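Long-range contact in uncharacterized protein (Pectobacterium carotovorum, PDB 2PH0), which probably carries heme in the cytosol as a member of the ChuX/HutX family of heme-utilisation proteins: residues M3-L17 with K23-P36. Sequence-based numbering, arbitrary orientation.
Sequences MTLNELLATNPDGTL and KYNTSLFAVVEALP
Tyr24, just past the end of helix 17-23, lays its ring against the N-terminal turn of helix 5-10, with Leu5 over one face: Leu5 CB stands 4.0 Å from the ring centroid and almost on its normal, a CH-pi contact. Leu5 CD1 continues over the same ring to Tyr24 CD2 at 3.6 Å, while Leu8 CD2 comes in at the edge, close to the ring plane. With CG turned back beside the backbone N (chi1 -79°), Tyr24 carries its hydroxyl to Met3 O. This is the one direct hydrogen bond between the two segments, 2.7 Å from Tyr24 OH to Met3 O, with the hydroxyl well above the carbonyl plane.

The apolar centre lies deeper. Leu9 pushes CD1 between Val31 and Ala34, 3.6 Å from Ala34 CB and tight against Val31 O at 3.2 Å, and its CD2 meets Leu35. Leu17 comes from the far end of its segment and meets Leu35 tip to tip, with CD1 to CD1 at 4.2 Å; its CB packs on Leu28 CD2. The two helix axes stand 10.3 Å apart at an angle of 64°.

Polar links at the Ala34 end run through water. One water donates to Asn6 O and, weakly, to Ala34 O; a second donates to Ala34 O at 2.6 Å and weakly accepts from Asn6 ND2.

Helix 17-23 joins the packing through Ile20 against Leu5 and Ala21 against Val31; on the side of helix 28-33 turned toward the sheet, Val32 rests on strands 40-44 and 107-115. Helix 5-10 is thus held to the other two N-terminal helices mainly by apolar packing of Leu5, Leu8 and Leu9 on Tyr24, Val31 and Ala34, with the Tyr24 hydroxyl tying down the residue just before its N-cap and hydration bridging the exposed margin.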
loop_
_atom_site.group_PDB
_atom_site.type_symbol
_atom_site.label_atom_id
_atom_site.label_comp_id
_atom_site.label_asym_id
_atom_site.label_seq_id
_atom_site.Cartn_x
_atom_site.Cartn_y
_atom_site.Cartn_z
HETATM N N MSE B 3 -6.153 0.649 32.989
HETATM C CA MSE B 3 -4.781 0.432 32.543
HETATM C C MSE B 3 -4.436 1.457 31.466
HETATM O O MSE B 3 -5.152 1.575 30.472
HETATM C CB MSE B 3 -4.653 -0.983 31.984
HETATM C CG MSE B 3 -3.296 -1.336 31.412
HETATM SE SE MSE B 3 -3.293 -3.196 30.885
HETATM C CE MSE B 3 -4.520 -3.075 29.395
ATOM N N THR B 4 -3.348 2.197 31.671
ATOM C CA THR B 4 -2.928 3.221 30.717
ATOM C C THR B 4 -2.180 2.612 29.546
ATOM O O THR B 4 -1.650 1.512 29.644
ATOM C CB THR B 4 -1.988 4.254 31.365
ATOM O OG1 THR B 4 -0.749 3.619 31.709
ATOM C CG2 THR B 4 -2.626 4.843 32.619
ATOM N N LEU B 5 -2.145 3.335 28.432
ATOM C CA LEU B 5 -1.439 2.867 27.252
ATOM C C LEU B 5 0.006 2.514 27.605
ATOM O O LEU B 5 0.550 1.504 27.158
ATOM C CB LEU B 5 -1.457 3.965 26.184
ATOM C CG LEU B 5 -0.726 3.726 24.864
ATOM C CD1 LEU B 5 -1.278 2.477 24.181
ATOM C CD2 LEU B 5 -0.900 4.947 23.970
ATOM N N ASN B 6 0.631 3.363 28.410
ATOM C CA ASN B 6 2.012 3.131 28.795
ATOM C C ASN B 6 2.160 1.830 29.585
ATOM O O ASN B 6 3.078 1.060 29.343
ATOM C CB ASN B 6 2.528 4.312 29.612
ATOM C CG ASN B 6 4.026 4.482 29.499
ATOM O OD1 ASN B 6 4.790 3.951 30.307
ATOM N ND2 ASN B 6 4.459 5.218 28.477
ATOM N N GLU B 7 1.250 1.585 30.520
ATOM C CA GLU B 7 1.317 0.367 31.324
ATOM C C GLU B 7 1.097 -0.879 30.475
ATOM O O GLU B 7 1.718 -1.918 30.705
ATOM C CB GLU B 7 0.278 0.418 32.442
ATOM C CG GLU B 7 0.510 1.542 33.438
ATOM C CD GLU B 7 -0.583 1.623 34.482
ATOM O OE1 GLU B 7 -1.770 1.594 34.095
ATOM O OE2 GLU B 7 -0.257 1.724 35.685
ATOM N N LEU B 8 0.208 -0.779 29.492
ATOM C CA LEU B 8 -0.062 -1.917 28.629
ATOM C C LEU B 8 1.169 -2.284 27.810
ATOM O O LEU B 8 1.523 -3.456 27.690
ATOM C CB LEU B 8 -1.223 -1.612 27.671
ATOM C CG LEU B 8 -1.418 -2.669 26.581
ATOM C CD1 LEU B 8 -1.763 -4.007 27.229
ATOM C CD2 LEU B 8 -2.515 -2.231 25.623
ATOM N N LEU B 9 1.823 -1.278 27.241
ATOM C CA LEU B 9 2.988 -1.532 26.405
ATOM C C LEU B 9 4.163 -2.124 27.165
ATOM O O LEU B 9 4.950 -2.882 26.603
ATOM C CB LEU B 9 3.399 -0.245 25.682
ATOM C CG LEU B 9 2.323 0.253 24.713
ATOM C CD1 LEU B 9 2.762 1.561 24.064
ATOM C CD2 LEU B 9 2.063 -0.813 23.660
ATOM N N ALA B 10 4.273 -1.794 28.445
ATOM C CA ALA B 10 5.360 -2.323 29.263
ATOM C C ALA B 10 5.179 -3.817 29.562
ATOM O O ALA B 10 6.119 -4.483 30.001
ATOM C CB ALA B 10 5.468 -1.538 30.557
ATOM N N THR B 11 3.977 -4.338 29.333
ATOM C CA THR B 11 3.711 -5.755 29.565
ATOM C C THR B 11 4.093 -6.510 28.299
ATOM O O THR B 11 3.914 -7.720 28.202
ATOM C CB THR B 11 2.225 -6.029 29.874
ATOM O OG1 THR B 11 1.429 -5.759 28.712
ATOM C CG2 THR B 11 1.753 -5.157 31.022
ATOM N N ASN B 12 4.614 -5.769 27.329
ATOM C CA ASN B 12 5.046 -6.326 26.055
ATOM C C ASN B 12 4.003 -7.158 25.322
ATOM O O ASN B 12 4.164 -8.367 25.166
ATOM C CB ASN B 12 6.306 -7.171 26.251
ATOM C CG ASN B 12 7.408 -6.414 26.956
ATOM O OD1 ASN B 12 7.724 -5.280 26.599
ATOM N ND2 ASN B 12 8.009 -7.044 27.960
ATOM N N PRO B 13 2.918 -6.524 24.852
ATOM C CA PRO B 13 1.888 -7.279 24.133
ATOM C C PRO B 13 2.453 -7.737 22.785
ATOM O O PRO B 13 3.289 -7.048 22.198
ATOM C CB PRO B 13 0.760 -6.261 23.990
ATOM C CG PRO B 13 1.504 -4.971 23.847
ATOM C CD PRO B 13 2.587 -5.089 24.899
ATOM N N ASP B 14 2.012 -8.895 22.303
ATOM C CA ASP B 14 2.512 -9.424 21.037
ATOM C C ASP B 14 1.520 -9.383 19.880
ATOM O O ASP B 14 1.688 -10.100 18.892
ATOM C CB ASP B 14 3.007 -10.862 21.221
ATOM C CG ASP B 14 1.995 -11.741 21.921
ATOM O OD1 ASP B 14 0.805 -11.694 21.546
ATOM O OD2 ASP B 14 2.391 -12.486 22.845
ATOM N N GLY B 15 0.485 -8.561 20.004
ATOM C CA GLY B 15 -0.487 -8.444 18.932
ATOM C C GLY B 15 -0.033 -7.306 18.040
ATOM O O GLY B 15 1.119 -6.898 18.127
ATOM N N THR B 16 -0.908 -6.799 17.178
ATOM C CA THR B 16 -0.528 -5.688 16.315
ATOM C C THR B 16 -0.664 -4.403 17.114
ATOM O O THR B 16 -1.545 -4.283 17.972
ATOM C CB THR B 16 -1.440 -5.562 15.085
ATOM O OG1 THR B 16 -2.775 -5.268 15.516
ATOM C CG2 THR B 16 -1.425 -6.844 14.274
ATOM N N LEU B 17 0.205 -3.441 16.835
ATOM C CA LEU B 17 0.141 -2.175 17.536
ATOM C C LEU B 17 -1.094 -1.432 17.038
ATOM O O LEU B 17 -1.611 -0.533 17.708
ATOM C CB LEU B 17 1.416 -1.365 17.275
ATOM C CG LEU B 17 2.705 -2.029 17.785
ATOM C CD1 LEU B 17 3.902 -1.152 17.468
ATOM C CD2 LEU B 17 2.606 -2.264 19.292
ATOM N N LYS B 23 -7.809 0.283 20.534
ATOM C CA LYS B 23 -8.277 0.057 21.894
ATOM C C LYS B 23 -8.196 1.342 22.706
ATOM O O LYS B 23 -8.972 1.546 23.638
ATOM C CB LYS B 23 -7.440 -1.034 22.564
ATOM C CG LYS B 23 -7.918 -1.420 23.958
ATOM C CD LYS B 23 -7.096 -2.564 24.541
ATOM C CE LYS B 23 -7.657 -3.000 25.892
ATOM N NZ LYS B 23 -6.924 -4.157 26.478
ATOM N N TYR B 24 -7.254 2.209 22.350
ATOM C CA TYR B 24 -7.082 3.469 23.055
ATOM C C TYR B 24 -7.571 4.669 22.252
ATOM O O TYR B 24 -7.300 5.817 22.610
ATOM C CB TYR B 24 -5.612 3.648 23.440
ATOM C CG TYR B 24 -5.244 2.847 24.665
ATOM C CD1 TYR B 24 -5.464 3.360 25.942
ATOM C CD2 TYR B 24 -4.759 1.545 24.551
ATOM C CE1 TYR B 24 -5.212 2.589 27.079
ATOM C CE2 TYR B 24 -4.509 0.766 25.679
ATOM C CZ TYR B 24 -4.740 1.294 26.938
ATOM O OH TYR B 24 -4.519 0.516 28.055
ATOM N N ASN B 25 -8.300 4.394 21.177
ATOM C CA ASN B 25 -8.848 5.443 20.322
ATOM C C ASN B 25 -7.838 6.532 19.988
ATOM O O ASN B 25 -8.123 7.724 20.103
ATOM C CB ASN B 25 -10.086 6.054 20.981
ATOM C CG ASN B 25 -11.287 5.122 20.935
ATOM O OD1 ASN B 25 -11.889 4.919 19.877
ATOM N ND2 ASN B 25 -11.631 4.539 22.078
ATOM N N THR B 26 -6.655 6.116 19.556
ATOM C CA THR B 26 -5.618 7.068 19.193
ATOM C C THR B 26 -4.898 6.577 17.939
ATOM O O THR B 26 -5.254 5.540 17.380
ATOM C CB THR B 26 -4.613 7.238 20.340
ATOM O OG1 THR B 26 -3.691 8.284 20.017
ATOM C CG2 THR B 26 -3.854 5.937 20.578
ATOM N N SER B 27 -3.890 7.320 17.502
ATOM C CA SER B 27 -3.145 6.953 16.301
ATOM C C SER B 27 -2.075 5.899 16.571
ATOM O O SER B 27 -1.736 5.612 17.725
ATOM C CB SER B 27 -2.478 8.191 15.698
ATOM O OG SER B 27 -1.462 8.686 16.560
ATOM N N LEU B 28 -1.555 5.322 15.491
ATOM C CA LEU B 28 -0.506 4.321 15.585
ATOM C C LEU B 28 0.756 4.998 16.128
ATOM O O LEU B 28 1.502 4.406 16.919
ATOM C CB LEU B 28 -0.212 3.726 14.202
ATOM C CG LEU B 28 0.351 2.300 14.111
ATOM C CD1 LEU B 28 0.982 2.102 12.739
ATOM C CD2 LEU B 28 1.383 2.047 15.189
ATOM N N PHE B 29 1.005 6.239 15.718
ATOM C CA PHE B 29 2.202 6.917 16.206
ATOM C C PHE B 29 2.144 7.131 17.712
ATOM O O PHE B 29 3.166 7.048 18.398
ATOM C CB PHE B 29 2.414 8.275 15.538
ATOM C CG PHE B 29 3.673 8.971 16.001
ATOM C CD1 PHE B 29 4.925 8.430 15.713
ATOM C CD2 PHE B 29 3.605 10.137 16.759
ATOM C CE1 PHE B 29 6.091 9.036 16.175
ATOM C CE2 PHE B 29 4.768 10.753 17.225
ATOM C CZ PHE B 29 6.013 10.201 16.931
ATOM N N ALA B 30 0.952 7.422 18.219
ATOM C CA ALA B 30 0.776 7.641 19.652
ATOM C C ALA B 30 1.218 6.388 20.413
ATOM O O ALA B 30 1.916 6.475 21.427
ATOM C CB ALA B 30 -0.689 7.967 19.959
ATOM N N VAL B 31 0.820 5.224 19.908
ATOM C CA VAL B 31 1.191 3.962 20.526
ATOM C C VAL B 31 2.699 3.737 20.447
ATOM O O VAL B 31 3.329 3.384 21.439
ATOM C CB VAL B 31 0.469 2.777 19.846
ATOM C CG1 VAL B 31 0.887 1.473 20.483
ATOM C CG2 VAL B 31 -1.034 2.962 19.963
ATOM N N VAL B 32 3.281 3.958 19.270
ATOM C CA VAL B 32 4.717 3.760 19.082
ATOM C C VAL B 32 5.559 4.683 19.952
ATOM O O VAL B 32 6.588 4.275 20.504
ATOM C CB VAL B 32 5.084 3.939 17.596
ATOM C CG1 VAL B 32 6.594 3.929 17.403
ATOM C CG2 VAL B 32 4.443 2.814 16.794
ATOM N N GLU B 33 5.102 5.924 20.078
ATOM C CA GLU B 33 5.763 6.951 20.874
ATOM C C GLU B 33 5.777 6.560 22.351
ATOM O O GLU B 33 6.616 7.031 23.126
ATOM C CB GLU B 33 5.006 8.268 20.675
ATOM C CG GLU B 33 5.512 9.464 21.431
ATOM C CD GLU B 33 4.790 10.729 21.004
ATOM O OE1 GLU B 33 3.545 10.792 21.150
ATOM O OE2 GLU B 33 5.468 11.657 20.514
ATOM N N ALA B 34 4.841 5.697 22.730
ATOM C CA ALA B 34 4.719 5.244 24.110
ATOM C C ALA B 34 5.458 3.940 24.403
ATOM O O ALA B 34 5.481 3.485 25.546
ATOM C CB ALA B 34 3.253 5.086 24.467
ATOM N N LEU B 35 6.053 3.331 23.383
ATOM C CA LEU B 35 6.777 2.077 23.588
ATOM C C LEU B 35 8.013 2.267 24.442
ATOM O O LEU B 35 8.570 3.362 24.514
ATOM C CB LEU B 35 7.227 1.472 22.252
ATOM C CG LEU B 35 6.184 0.809 21.358
ATOM C CD1 LEU B 35 6.714 0.734 19.921
ATOM C CD2 LEU B 35 5.852 -0.571 21.906
ATOM N N PRO B 36 8.439 1.199 25.131
ATOM C CA PRO B 36 9.637 1.264 25.973
ATOM C C PRO B 36 10.791 1.637 25.044
ATOM O O PRO B 36 10.861 1.131 23.920
ATOM C CB PRO B 36 9.766 -0.164 26.481
ATOM C CG PRO B 36 8.334 -0.580 26.641
ATOM C CD PRO B 36 7.709 -0.064 25.348
HETATM O O HOH W 1 5.716 1.275 28.004
HETATM O O HOH W 2 6.917 3.436 27.659
#